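Local atomic coordinates of elongation factor G (Thermus thermophilus, PDB entry 2DY1), a protein that binds GTP together with a magnesium ion and probably acts as a GTPase elongation factor in protein synthesis. Residues P452-A464 with K522-K534. Numbering follows the deposited sequence.
Sequences PKVPYRETIKKVA and KGVLAGFPVMGFK
The buried carboxylate of Glu458 is held by three backbone amides of the 523-528 loop. Leu525 N gives its hydrogen to OE1 of Glu458 (2.9 Å) on the syn side, 34° out of the carboxylate plane. OE2 of Glu458 takes two bonds, from Ala526 N at 2.8 Å and Phe528 N at 2.9 Å; these donors approach from opposite faces, which should resist rotation of the group. With CG beside the backbone N (chi1 -63°), the extended chain of Glu458 carries the carboxylate into the loop, and three N-H dipoles probably favour its ionised form. Gly523 CA packs 3.2 Å from Glu458 OE1.

The same residue anchors the backbone: Glu458 N bonds to Pro529 O, and Met531 N returns to Glu458 O, making a single beta bridge to Val530. Within domain IV of the elongation factor, this joins strand 457-460, whose other edge pairs with strand 569-583, to the loop leading into strand 533-541. Thr459 adds a short bond from OG1 to Met531 O (2.6 Å), its hydroxyl placed anti to the backbone N.

At one end, Tyr456 CB sits over the face of the Phe528 ring, 3.5 Å from its centroid and 5° off the normal, a CH-pi contact; Phe528 also makes a cation-pi contact with Arg661. Arg457 and Met531 cross at about a right angle, Met531 CE touching Arg457 CD, while Arg457 NH2 forms a salt bridge with Glu419. At the start of strand 533-541, Ile460 CD1 packs on Phe533 CB at 3.8 Å.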
loop_
_atom_site.group_PDB
_atom_site.type_symbol
_atom_site.label_atom_id
_atom_site.label_comp_id
_atom_site.label_asym_id
_atom_site.label_seq_id
_atom_site.Cartn_x
_atom_site.Cartn_y
_atom_site.Cartn_z
ATOM N N PRO A 452 15.576 4.360 -13.334
ATOM C CA PRO A 452 16.103 5.674 -12.942
ATOM C C PRO A 452 17.619 5.752 -13.042
ATOM O O PRO A 452 18.322 4.760 -12.823
ATOM C CB PRO A 452 15.663 5.813 -11.480
ATOM C CG PRO A 452 14.384 4.976 -11.419
ATOM C CD PRO A 452 14.761 3.764 -12.260
ATOM N N LYS A 453 18.106 6.947 -13.348
ATOM C CA LYS A 453 19.543 7.197 -13.411
ATOM C C LYS A 453 20.082 7.158 -11.982
ATOM O O LYS A 453 19.403 7.574 -11.048
ATOM C CB LYS A 453 19.799 8.571 -14.018
ATOM C CG LYS A 453 19.439 8.661 -15.477
ATOM C CD LYS A 453 19.648 10.063 -15.985
ATOM C CE LYS A 453 19.327 10.171 -17.461
ATOM N NZ LYS A 453 19.519 11.571 -17.934
ATOM N N VAL A 454 21.302 6.657 -11.813
ATOM C CA VAL A 454 21.910 6.572 -10.492
ATOM C C VAL A 454 22.509 7.920 -10.116
ATOM O O VAL A 454 23.171 8.565 -10.926
ATOM C CB VAL A 454 23.027 5.505 -10.460
ATOM C CG1 VAL A 454 23.759 5.535 -9.125
ATOM C CG2 VAL A 454 22.419 4.126 -10.682
ATOM N N PRO A 455 22.261 8.371 -8.883
ATOM C CA PRO A 455 22.806 9.658 -8.447
ATOM C C PRO A 455 24.266 9.550 -7.999
ATOM O O PRO A 455 24.572 9.577 -6.803
ATOM C CB PRO A 455 21.863 10.060 -7.317
ATOM C CG PRO A 455 21.518 8.738 -6.709
ATOM C CD PRO A 455 21.267 7.867 -7.920
ATOM N N TYR A 456 25.160 9.409 -8.971
ATOM C CA TYR A 456 26.588 9.324 -8.683
ATOM C C TYR A 456 27.037 10.653 -8.091
ATOM O O TYR A 456 26.390 11.685 -8.266
ATOM C CB TYR A 456 27.382 9.061 -9.964
ATOM C CG TYR A 456 27.170 7.689 -10.540
ATOM C CD1 TYR A 456 27.709 6.562 -9.922
ATOM C CD2 TYR A 456 26.401 7.510 -11.686
ATOM C CE1 TYR A 456 27.484 5.278 -10.439
ATOM C CE2 TYR A 456 26.168 6.238 -12.205
ATOM C CZ TYR A 456 26.707 5.133 -11.577
ATOM O OH TYR A 456 26.448 3.877 -12.084
ATOM N N ARG A 457 28.149 10.622 -7.375
ATOM C CA ARG A 457 28.678 11.838 -6.792
ATOM C C ARG A 457 30.180 11.799 -6.942
ATOM O O ARG A 457 30.720 10.872 -7.548
ATOM C CB ARG A 457 28.258 11.957 -5.329
ATOM C CG ARG A 457 26.756 12.174 -5.226
ATOM C CD ARG A 457 26.304 12.665 -3.884
ATOM N NE ARG A 457 24.856 12.827 -3.880
ATOM C CZ ARG A 457 24.129 12.831 -2.774
ATOM N NH1 ARG A 457 24.731 12.696 -1.603
ATOM N NH2 ARG A 457 22.807 12.913 -2.841
ATOM N N GLU A 458 30.852 12.817 -6.418
ATOM C CA GLU A 458 32.301 12.881 -6.519
ATOM C C GLU A 458 32.888 13.376 -5.214
ATOM O O GLU A 458 32.185 13.939 -4.388
ATOM C CB GLU A 458 32.707 13.855 -7.629
ATOM C CG GLU A 458 32.247 13.448 -9.018
ATOM C CD GLU A 458 32.583 14.488 -10.070
ATOM O OE1 GLU A 458 33.583 15.220 -9.887
ATOM O OE2 GLU A 458 31.860 14.565 -11.086
ATOM N N THR A 459 34.184 13.143 -5.033
ATOM C CA THR A 459 34.877 13.626 -3.849
ATOM C C THR A 459 36.355 13.757 -4.188
ATOM O O THR A 459 36.751 13.556 -5.344
ATOM C CB THR A 459 34.672 12.704 -2.625
ATOM O OG1 THR A 459 35.103 13.398 -1.441
ATOM C CG2 THR A 459 35.462 11.404 -2.768
ATOM N N ILE A 460 37.165 14.112 -3.198
ATOM C CA ILE A 460 38.594 14.283 -3.433
ATOM C C ILE A 460 39.444 13.376 -2.550
ATOM O O ILE A 460 39.038 13.014 -1.450
ATOM C CB ILE A 460 39.019 15.749 -3.203
ATOM C CG1 ILE A 460 38.524 16.241 -1.844
ATOM C CG2 ILE A 460 38.463 16.633 -4.309
ATOM C CD1 ILE A 460 39.025 17.659 -1.480
ATOM N N LYS A 461 40.639 13.029 -3.032
ATOM C CA LYS A 461 41.530 12.148 -2.286
ATOM C C LYS A 461 42.762 12.821 -1.676
ATOM O O LYS A 461 43.418 12.244 -0.802
ATOM C CB LYS A 461 41.972 10.985 -3.177
ATOM C CG LYS A 461 40.910 9.902 -3.373
ATOM C CD LYS A 461 41.502 8.698 -4.095
ATOM C CE LYS A 461 40.560 7.502 -4.081
ATOM N NZ LYS A 461 41.153 6.316 -4.772
ATOM N N LYS A 462 43.080 14.029 -2.125
ATOM C CA LYS A 462 44.231 14.730 -1.572
ATOM C C LYS A 462 43.980 16.218 -1.384
ATOM O O LYS A 462 43.092 16.809 -2.009
ATOM C CB LYS A 462 45.475 14.513 -2.445
ATOM C CG LYS A 462 45.448 15.191 -3.802
ATOM C CD LYS A 462 46.752 14.916 -4.561
ATOM C CE LYS A 462 46.772 15.595 -5.921
ATOM N NZ LYS A 462 48.064 15.397 -6.643
ATOM N N VAL A 463 44.761 16.813 -0.492
ATOM C CA VAL A 463 44.638 18.229 -0.194
ATOM C C VAL A 463 45.187 19.053 -1.345
ATOM O O VAL A 463 46.139 18.649 -2.012
ATOM C CB VAL A 463 45.418 18.598 1.080
ATOM C CG1 VAL A 463 45.306 20.098 1.339
ATOM C CG2 VAL A 463 44.880 17.815 2.269
ATOM N N ALA A 464 44.576 20.210 -1.574
ATOM C CA ALA A 464 45.021 21.121 -2.611
ATOM C C ALA A 464 44.532 22.523 -2.269
ATOM O O ALA A 464 43.580 22.689 -1.510
ATOM C CB ALA A 464 44.483 20.680 -3.976
ATOM N N LYS A 522 28.406 20.528 -9.450
ATOM C CA LYS A 522 28.927 19.872 -10.639
ATOM C C LYS A 522 30.432 19.626 -10.563
ATOM O O LYS A 522 31.229 20.494 -10.913
ATOM C CB LYS A 522 28.599 20.710 -11.873
ATOM C CG LYS A 522 27.116 20.746 -12.205
ATOM C CD LYS A 522 26.850 21.531 -13.481
ATOM C CE LYS A 522 25.374 21.474 -13.865
ATOM N NZ LYS A 522 25.085 22.267 -15.096
ATOM N N GLY A 523 30.809 18.431 -10.119
ATOM C CA GLY A 523 32.211 18.075 -9.989
ATOM C C GLY A 523 33.009 18.054 -11.279
ATOM O O GLY A 523 32.459 17.879 -12.371
ATOM N N VAL A 524 34.323 18.209 -11.148
ATOM C CA VAL A 524 35.206 18.233 -12.308
ATOM C C VAL A 524 35.458 16.875 -12.954
ATOM O O VAL A 524 35.860 16.811 -14.116
ATOM C CB VAL A 524 36.584 18.864 -11.950
ATOM C CG1 VAL A 524 36.389 20.279 -11.440
ATOM C CG2 VAL A 524 37.294 18.020 -10.914
ATOM N N LEU A 525 35.232 15.790 -12.223
ATOM C CA LEU A 525 35.490 14.462 -12.774
ATOM C C LEU A 525 34.483 14.042 -13.835
ATOM O O LEU A 525 34.860 13.629 -14.932
ATOM C CB LEU A 525 35.530 13.411 -11.658
ATOM C CG LEU A 525 35.972 12.006 -12.083
ATOM C CD1 LEU A 525 37.213 12.100 -12.971
ATOM C CD2 LEU A 525 36.257 11.161 -10.846
ATOM N N ALA A 526 33.201 14.154 -13.515
ATOM C CA ALA A 526 32.164 13.762 -14.457
ATOM C C ALA A 526 30.890 14.581 -14.288
ATOM O O ALA A 526 29.814 14.161 -14.708
ATOM C CB ALA A 526 31.867 12.275 -14.295
ATOM N N GLY A 527 31.012 15.741 -13.650
ATOM C CA GLY A 527 29.865 16.621 -13.464
ATOM C C GLY A 527 28.798 16.267 -12.428
ATOM O O GLY A 527 27.704 16.829 -12.460
ATOM N N PHE A 528 29.106 15.368 -11.501
ATOM C CA PHE A 528 28.145 14.980 -10.464
ATOM C C PHE A 528 28.366 15.817 -9.197
ATOM O O PHE A 528 29.439 16.402 -9.032
ATOM C CB PHE A 528 28.316 13.501 -10.126
ATOM C CG PHE A 528 27.928 12.575 -11.243
ATOM C CD1 PHE A 528 28.881 11.799 -11.885
ATOM C CD2 PHE A 528 26.597 12.450 -11.621
ATOM C CE1 PHE A 528 28.514 10.900 -12.890
ATOM C CE2 PHE A 528 26.220 11.555 -12.623
ATOM C CZ PHE A 528 27.179 10.781 -13.255
ATOM N N PRO A 529 27.359 15.895 -8.297
ATOM C CA PRO A 529 27.526 16.682 -7.064
ATOM C C PRO A 529 28.746 16.212 -6.286
ATOM O O PRO A 529 29.013 15.010 -6.210
ATOM C CB PRO A 529 26.226 16.418 -6.300
ATOM C CG PRO A 529 25.225 16.228 -7.415
ATOM C CD PRO A 529 25.997 15.329 -8.360
ATOM N N VAL A 530 29.482 17.162 -5.704
ATOM C CA VAL A 530 30.690 16.834 -4.947
ATOM C C VAL A 530 30.418 16.836 -3.454
ATOM O O VAL A 530 29.687 17.689 -2.945
ATOM C CB VAL A 530 31.833 17.849 -5.235
ATOM C CG1 VAL A 530 33.140 17.353 -4.621
ATOM C CG2 VAL A 530 31.983 18.052 -6.738
ATOM N N MET A 531 31.006 15.872 -2.759
ATOM C CA MET A 531 30.842 15.750 -1.322
ATOM C C MET A 531 32.157 15.314 -0.671
ATOM O O MET A 531 33.172 15.124 -1.342
ATOM C CB MET A 531 29.750 14.718 -0.995
ATOM C CG MET A 531 30.021 13.313 -1.534
ATOM S SD MET A 531 28.767 12.080 -1.015
ATOM C CE MET A 531 27.449 13.133 -0.627
ATOM N N GLY A 532 32.120 15.169 0.645
ATOM C CA GLY A 532 33.294 14.724 1.367
ATOM C C GLY A 532 34.503 15.642 1.325
ATOM O O GLY A 532 35.626 15.181 1.110
ATOM N N PHE A 533 34.288 16.939 1.525
ATOM C CA PHE A 533 35.409 17.879 1.542
ATOM C C PHE A 533 35.181 19.007 2.520
ATOM O O PHE A 533 34.041 19.382 2.805
ATOM C CB PHE A 533 35.657 18.496 0.159
ATOM C CG PHE A 533 34.542 19.365 -0.336
ATOM C CD1 PHE A 533 33.527 18.838 -1.138
ATOM C CD2 PHE A 533 34.489 20.719 0.001
ATOM C CE1 PHE A 533 32.485 19.644 -1.594
ATOM C CE2 PHE A 533 33.450 21.528 -0.448
ATOM C CZ PHE A 533 32.441 20.992 -1.252
ATOM N N LYS A 534 36.288 19.543 3.021
ATOM C CA LYS A 534 36.256 20.677 3.922
ATOM C C LYS A 534 36.807 21.799 3.056
ATOM O O LYS A 534 37.816 21.613 2.369
ATOM C CB LYS A 534 37.166 20.443 5.131
ATOM C CG LYS A 534 37.179 21.602 6.120
ATOM C CD LYS A 534 38.122 21.333 7.294
ATOM C CE LYS A 534 37.694 20.111 8.096
ATOM N NZ LYS A 534 38.570 19.885 9.282
#